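Xylulokinase (Brucella ovis, PDB 5VM1) probably catalyses the ATP-dependent phosphorylation of D-xylulose to D-xylulose 5-phosphate, as a member of the FGGY family of carbohydrate kinases. Local coordinates at residues 150-153 against 154-157; 309-312 against 313-317; 407-410 against 411-415. One frame throughout, in Å; residues are numbered along the deposited sequence.

The three interactions are local ones, between residues three to five apart, and together they sample the two kinds of helix end: interactions 1 and 2 lie where a helix gives way to loop, interaction 3 where one begins. Interaction 1 belongs to the N-terminal FGGY range and stands alone, its centre about 46 Å from that of interaction 2 and about 49 Å from that of interaction 3. The other two share the C-terminal range, with centres about 19 Å apart and nearest atoms about 7 Å apart. Helices 319-326 and 367-390 meet both: L322 packs on Y311 while D323 OD1 is hydrogen-bonded to S408 OG. All three lie away from the predicted substrate-binding and proton-acceptor residues.

Interaction 1 (150-153 against 154-157); sequences DIFA and RIRK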
# COMPACT_ATOMS: atom_id res chain seq x y z
N ASP A 150 -0.59 22.43 -22.56
CA ASP A 150 0.45 22.11 -23.54
C ASP A 150 1.04 20.73 -23.31
O ASP A 150 1.34 20.00 -24.26
CB ASP A 150 1.56 23.17 -23.54
CG ASP A 150 2.21 23.39 -22.17
OD1 ASP A 150 1.74 22.87 -21.13
OD2 ASP A 150 3.22 24.14 -22.15
N ILE A 151 1.25 20.36 -22.05
CA ILE A 151 1.69 19.02 -21.69
C ILE A 151 0.62 17.97 -21.97
O ILE A 151 0.95 16.83 -22.31
CB ILE A 151 2.14 19.05 -20.22
CG1 ILE A 151 3.40 19.92 -20.15
CG2 ILE A 151 2.24 17.63 -19.63
CD1 ILE A 151 3.99 20.09 -18.81
N PHE A 152 -0.65 18.32 -21.80
CA PHE A 152 -1.70 17.32 -22.00
C PHE A 152 -1.83 16.95 -23.48
O PHE A 152 -2.06 15.78 -23.81
CB PHE A 152 -3.02 17.85 -21.44
CG PHE A 152 -4.11 16.82 -21.39
CD1 PHE A 152 -4.11 15.85 -20.37
CD2 PHE A 152 -5.13 16.82 -22.32
CE1 PHE A 152 -5.13 14.89 -20.31
CE2 PHE A 152 -6.14 15.88 -22.28
CZ PHE A 152 -6.14 14.90 -21.28
N ALA A 153 -1.64 17.92 -24.38
CA ALA A 153 -1.77 17.68 -25.81
C ALA A 153 -0.72 16.73 -26.34
O ALA A 153 -0.96 16.07 -27.36
CB ALA A 153 -1.68 19.00 -26.57
N ARG A 154 0.42 16.62 -25.67
CA ARG A 154 1.55 15.80 -26.10
C ARG A 154 1.59 14.43 -25.43
O ARG A 154 2.50 13.65 -25.74
CB ARG A 154 2.87 16.53 -25.82
CG ARG A 154 3.00 17.85 -26.54
CD ARG A 154 4.44 18.29 -26.52
NE ARG A 154 4.72 19.15 -25.38
CZ ARG A 154 5.85 19.12 -24.68
NH1 ARG A 154 6.81 18.24 -24.99
NH2 ARG A 154 6.02 19.96 -23.66
N ILE A 155 0.61 14.11 -24.59
CA ILE A 155 0.59 12.83 -23.89
C ILE A 155 0.34 11.69 -24.89
O ILE A 155 -0.71 11.60 -25.52
CB ILE A 155 -0.48 12.82 -22.80
CG1 ILE A 155 -0.14 13.81 -21.70
CG2 ILE A 155 -0.66 11.41 -22.27
CD1 ILE A 155 -1.19 13.87 -20.66
N ARG A 156 1.29 10.76 -24.96
CA ARG A 156 1.09 9.56 -25.74
C ARG A 156 1.00 8.30 -24.88
O ARG A 156 0.54 7.27 -25.37
CB ARG A 156 2.20 9.44 -26.80
CG ARG A 156 1.88 10.22 -28.12
CD ARG A 156 0.53 9.77 -28.78
NE ARG A 156 0.32 8.32 -28.62
CZ ARG A 156 -0.86 7.69 -28.58
NH1 ARG A 156 -1.99 8.37 -28.71
NH2 ARG A 156 -0.90 6.37 -28.41
N LYS A 157 1.42 8.37 -23.63
CA LYS A 157 1.31 7.25 -22.71
C LYS A 157 1.23 7.78 -21.27
O LYS A 157 1.91 8.76 -20.93
CB LYS A 157 2.51 6.31 -22.92
CG LYS A 157 2.34 4.91 -22.40
CD LYS A 157 1.38 4.13 -23.27
CE LYS A 157 1.68 4.29 -24.78
NZ LYS A 157 1.00 3.23 -25.57
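Where the chain leaves helix 149-153, I155 N reaches back three residues to F152 O in a nearly straight hydrogen bond (3.2 Å, N-H...O angle 165°), while R154 N makes a weak one of 3.4 Å to I151 O. The acceptor F152 O is approached from above its carbonyl plane rather than along a lone pair. I155 has already adopted extended backbone angles, yet its side chain folds back toward the residues just passed. With CG1 set beside the backbone N (chi1 -66°), the longer branch runs back along the preceding turn: CG1 lies 3.3 Å from I151 O, and CD1 crosses to the aromatic ring of F152, 3.5 Å from its CD1. The methyl meets this ring at a slant, and the same I155 CD1 lies 3.7 Å from F152 CA, so it touches backbone as well as ring. R154 takes the other route. Its aliphatic part rests on the carbonyl oxygen of D150, CG being 3.5 Å from D150 O, and a bend at chi3 (-92°) then carries the guanidinium past the CG1 branch of I151. No salt bridge results: R154 NH2 and D150 OD2 remain 5.3 Å apart, although their opposite charges may still attract weakly.

The apolar side of this turn is covered by its neighbours. I151, F152 and I155 pack on helix 137-147 through V144, L141 and A145, and I151 and I155 also meet L92 of strand 91-93. Beyond them, R156 and K157 both face L93 in a classic beta bulge, by which the chain passes from the end of helix 149-153 to a place beside strand 91-93 and on into strand 157-159.

Interaction 2 (309-312 against 313-317); sequences EWYS and KIVGA
I314 lies across one face of the W310 indole in a CH-pi contact, in the last turn of helix 305-315, just before G316, which has positive phi and is the first residue to leave it. I314 CG1 stands 4.0 Å from the centroid of the six-membered ring, 24° off its normal, and 3.7 Å from both CE2 and CZ2 of W310. The indole takes this place because its CG is anti to the backbone N (chi1 171°), which swings the ring along the helix toward the next turn.

Y311 and V315 repeat the spacing one residue on. V315 CG1 touches the phenol at Y311 CE1 (3.4 Å), whereas V315 CG2 lies over one face, offset toward the rim. Y311 OH is hydrogen-bonded to R367 O of helix 367-390, which fixes the far end of the ring, and L322 of helix 319-326 also packs against this side chain.

At the terminus itself S312 O accepts from A317 N, a six-to-one bond of 3.2 Å, and weakly from G316 N. The hydroxyl of S312 turns back instead: OG donates to E309 O at 2.7 Å, and that same oxygen also accepts from K313 N.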
# COMPACT_ATOMS: atom_id res chain seq x y z
N GLU A 309 3.02 9.18 17.25
CA GLU A 309 4.02 10.22 17.04
C GLU A 309 3.47 11.58 17.46
O GLU A 309 4.15 12.35 18.15
CB GLU A 309 4.49 10.25 15.58
CG GLU A 309 5.78 9.53 15.29
CD GLU A 309 5.76 8.79 13.94
OE1 GLU A 309 5.30 9.40 12.93
OE2 GLU A 309 6.18 7.61 13.89
N TRP A 310 2.24 11.90 17.04
CA TRP A 310 1.67 13.19 17.41
C TRP A 310 1.66 13.36 18.93
O TRP A 310 2.15 14.37 19.45
CB TRP A 310 0.26 13.35 16.86
CG TRP A 310 -0.37 14.61 17.44
CD1 TRP A 310 -0.15 15.89 17.05
CD2 TRP A 310 -1.30 14.68 18.54
NE1 TRP A 310 -0.87 16.77 17.84
CE2 TRP A 310 -1.58 16.05 18.76
CE3 TRP A 310 -1.92 13.72 19.36
CZ2 TRP A 310 -2.46 16.50 19.76
CZ3 TRP A 310 -2.80 14.16 20.36
CH2 TRP A 310 -3.06 15.55 20.55
N TYR A 311 1.14 12.36 19.66
CA TYR A 311 1.05 12.47 21.11
C TYR A 311 2.43 12.58 21.76
O TYR A 311 2.61 13.32 22.75
CB TYR A 311 0.27 11.30 21.68
CG TYR A 311 0.19 11.27 23.18
CD1 TYR A 311 -0.47 12.27 23.89
CD2 TYR A 311 0.75 10.23 23.90
CE1 TYR A 311 -0.54 12.23 25.29
CE2 TYR A 311 0.70 10.18 25.27
CZ TYR A 311 0.06 11.17 25.96
OH TYR A 311 0.04 11.08 27.34
N SER A 312 3.42 11.87 21.22
CA SER A 312 4.76 11.92 21.80
C SER A 312 5.37 13.31 21.64
O SER A 312 5.99 13.83 22.59
CB SER A 312 5.67 10.86 21.18
OG SER A 312 5.82 11.08 19.81
N LYS A 313 5.17 13.97 20.49
CA LYS A 313 5.68 15.33 20.36
C LYS A 313 5.02 16.26 21.37
O LYS A 313 5.68 17.15 21.93
CB LYS A 313 5.49 15.85 18.93
CG LYS A 313 6.17 15.00 17.84
CD LYS A 313 5.83 15.49 16.41
CE LYS A 313 7.00 15.33 15.42
NZ LYS A 313 7.02 14.06 14.62
N ILE A 314 3.73 16.03 21.67
CA ILE A 314 3.07 16.83 22.71
C ILE A 314 3.76 16.63 24.05
O ILE A 314 4.31 17.57 24.63
CB ILE A 314 1.58 16.47 22.80
CG1 ILE A 314 0.81 16.87 21.51
CG2 ILE A 314 0.97 17.05 24.09
CD1 ILE A 314 0.83 18.35 21.20
N VAL A 315 3.82 15.38 24.51
CA VAL A 315 4.33 15.09 25.85
C VAL A 315 5.84 15.01 25.90
O VAL A 315 6.40 14.75 26.98
CB VAL A 315 3.70 13.81 26.43
CG1 VAL A 315 2.18 13.92 26.49
CG2 VAL A 315 4.13 12.58 25.63
N GLY A 316 6.53 15.19 24.78
CA GLY A 316 7.98 15.33 24.83
C GLY A 316 8.76 14.06 25.05
O GLY A 316 9.86 14.11 25.63
N ALA A 317 8.19 12.91 24.71
CA ALA A 317 8.88 11.63 24.75
C ALA A 317 8.96 11.05 23.34
O ALA A 317 8.53 11.67 22.36
CB ALA A 317 8.18 10.68 25.72

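Interaction 3 (407-410 against 411-415); sequences RSTY and WLKAI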
# COMPACT_ATOMS: atom_id res chain seq x y z
N ARG A 407 5.99 -3.29 16.52
CA ARG A 407 7.04 -3.53 17.50
C ARG A 407 6.59 -3.30 18.93
O ARG A 407 7.35 -3.59 19.85
CB ARG A 407 8.25 -2.64 17.19
CG ARG A 407 9.10 -3.22 16.08
CD ARG A 407 10.13 -2.24 15.60
NE ARG A 407 10.94 -2.80 14.53
CZ ARG A 407 11.31 -2.12 13.45
NH1 ARG A 407 10.94 -0.85 13.32
NH2 ARG A 407 12.05 -2.70 12.51
N SER A 408 5.34 -2.86 19.14
CA SER A 408 4.78 -2.65 20.47
C SER A 408 3.95 -3.88 20.88
O SER A 408 2.88 -4.13 20.32
CB SER A 408 3.92 -1.39 20.49
OG SER A 408 3.06 -1.45 21.61
N THR A 409 4.43 -4.61 21.89
CA THR A 409 3.67 -5.73 22.42
C THR A 409 2.32 -5.27 22.95
O THR A 409 1.31 -5.97 22.80
CB THR A 409 4.47 -6.42 23.53
OG1 THR A 409 5.76 -6.80 23.03
CG2 THR A 409 3.76 -7.65 24.01
N TYR A 410 2.27 -4.09 23.58
CA TYR A 410 0.98 -3.60 24.07
C TYR A 410 0.02 -3.42 22.91
O TYR A 410 -1.14 -3.84 22.99
CB TYR A 410 1.15 -2.29 24.83
CG TYR A 410 -0.02 -1.99 25.73
CD1 TYR A 410 -1.22 -1.52 25.21
CD2 TYR A 410 0.06 -2.21 27.11
CE1 TYR A 410 -2.30 -1.27 26.02
CE2 TYR A 410 -1.02 -1.96 27.94
CZ TYR A 410 -2.20 -1.49 27.39
OH TYR A 410 -3.29 -1.25 28.20
N TRP A 411 0.48 -2.79 21.82
CA TRP A 411 -0.41 -2.50 20.70
C TRP A 411 -0.98 -3.76 20.10
O TRP A 411 -2.15 -3.78 19.70
CB TRP A 411 0.31 -1.71 19.61
CG TRP A 411 -0.55 -0.64 19.02
CD1 TRP A 411 -1.91 -0.51 19.13
CD2 TRP A 411 -0.10 0.51 18.29
NE1 TRP A 411 -2.33 0.64 18.50
CE2 TRP A 411 -1.24 1.29 17.98
CE3 TRP A 411 1.16 0.96 17.87
CZ2 TRP A 411 -1.15 2.48 17.26
CZ3 TRP A 411 1.24 2.14 17.15
CH2 TRP A 411 0.10 2.88 16.86
N LEU A 412 -0.16 -4.82 20.01
CA LEU A 412 -0.62 -6.08 19.42
C LEU A 412 -1.65 -6.76 20.30
O LEU A 412 -2.65 -7.30 19.79
CB LEU A 412 0.56 -7.01 19.17
CG LEU A 412 1.58 -6.49 18.17
CD1 LEU A 412 2.69 -7.50 18.03
CD2 LEU A 412 0.89 -6.24 16.84
N LYS A 413 -1.43 -6.77 21.62
CA LYS A 413 -2.41 -7.35 22.53
C LYS A 413 -3.70 -6.54 22.51
O LYS A 413 -4.80 -7.10 22.58
CB LYS A 413 -1.85 -7.41 23.95
CG LYS A 413 -0.65 -8.31 24.09
CD LYS A 413 -0.43 -8.73 25.52
CE LYS A 413 0.92 -9.37 25.70
NZ LYS A 413 1.23 -9.57 27.13
N ALA A 414 -3.59 -5.22 22.39
CA ALA A 414 -4.78 -4.39 22.29
C ALA A 414 -5.57 -4.68 21.02
O ALA A 414 -6.80 -4.80 21.06
CB ALA A 414 -4.40 -2.91 22.36
N ILE A 415 -4.89 -4.81 19.87
CA ILE A 415 -5.59 -5.06 18.61
C ILE A 415 -6.23 -6.45 18.61
O ILE A 415 -7.37 -6.62 18.15
CB ILE A 415 -4.62 -4.86 17.42
CG1 ILE A 415 -4.10 -3.42 17.42
CG2 ILE A 415 -5.31 -5.16 16.12
CD1 ILE A 415 -2.91 -3.16 16.51
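Around the W411 indole it is S408 CB that stands at the edge, near the ring plane, and no atom of either segment lies directly over a face of this ring or of the Y410 phenol. A414 CB comes to Y410 CD1 obliquely at 4.5 Å, while the adjoining backbone atom W411 N sits near the plane of the phenol. Both rings are turned to helix 367-390, Y410 against Q372 and L375 and W411 against V378, and the phenol oxygen is hydrogen-bonded to K331 N.

S408 is the N-cap of helix 409-419, the helical connection of a beta-alpha-beta unit between the parallel strands 399-402 and 423-426. Its OG, anti to the backbone N (chi1 161°), accepts from W411 N at 2.9 Å, with an N-H...O angle of 161°. The same S408 OG is hydrogen-bonded to D323 OD1, so that the cap is tied to helix 319-326.

On another side T409 and K413 run side by side, pointing the same way, with T409 CG2 3.7 Å from K413 CE. Both end at E328: T409 OG1 hydrogen-bonds E328 OE1, and the extended K413 chain lets its NZ hydrogen-bond the backbone O of E328.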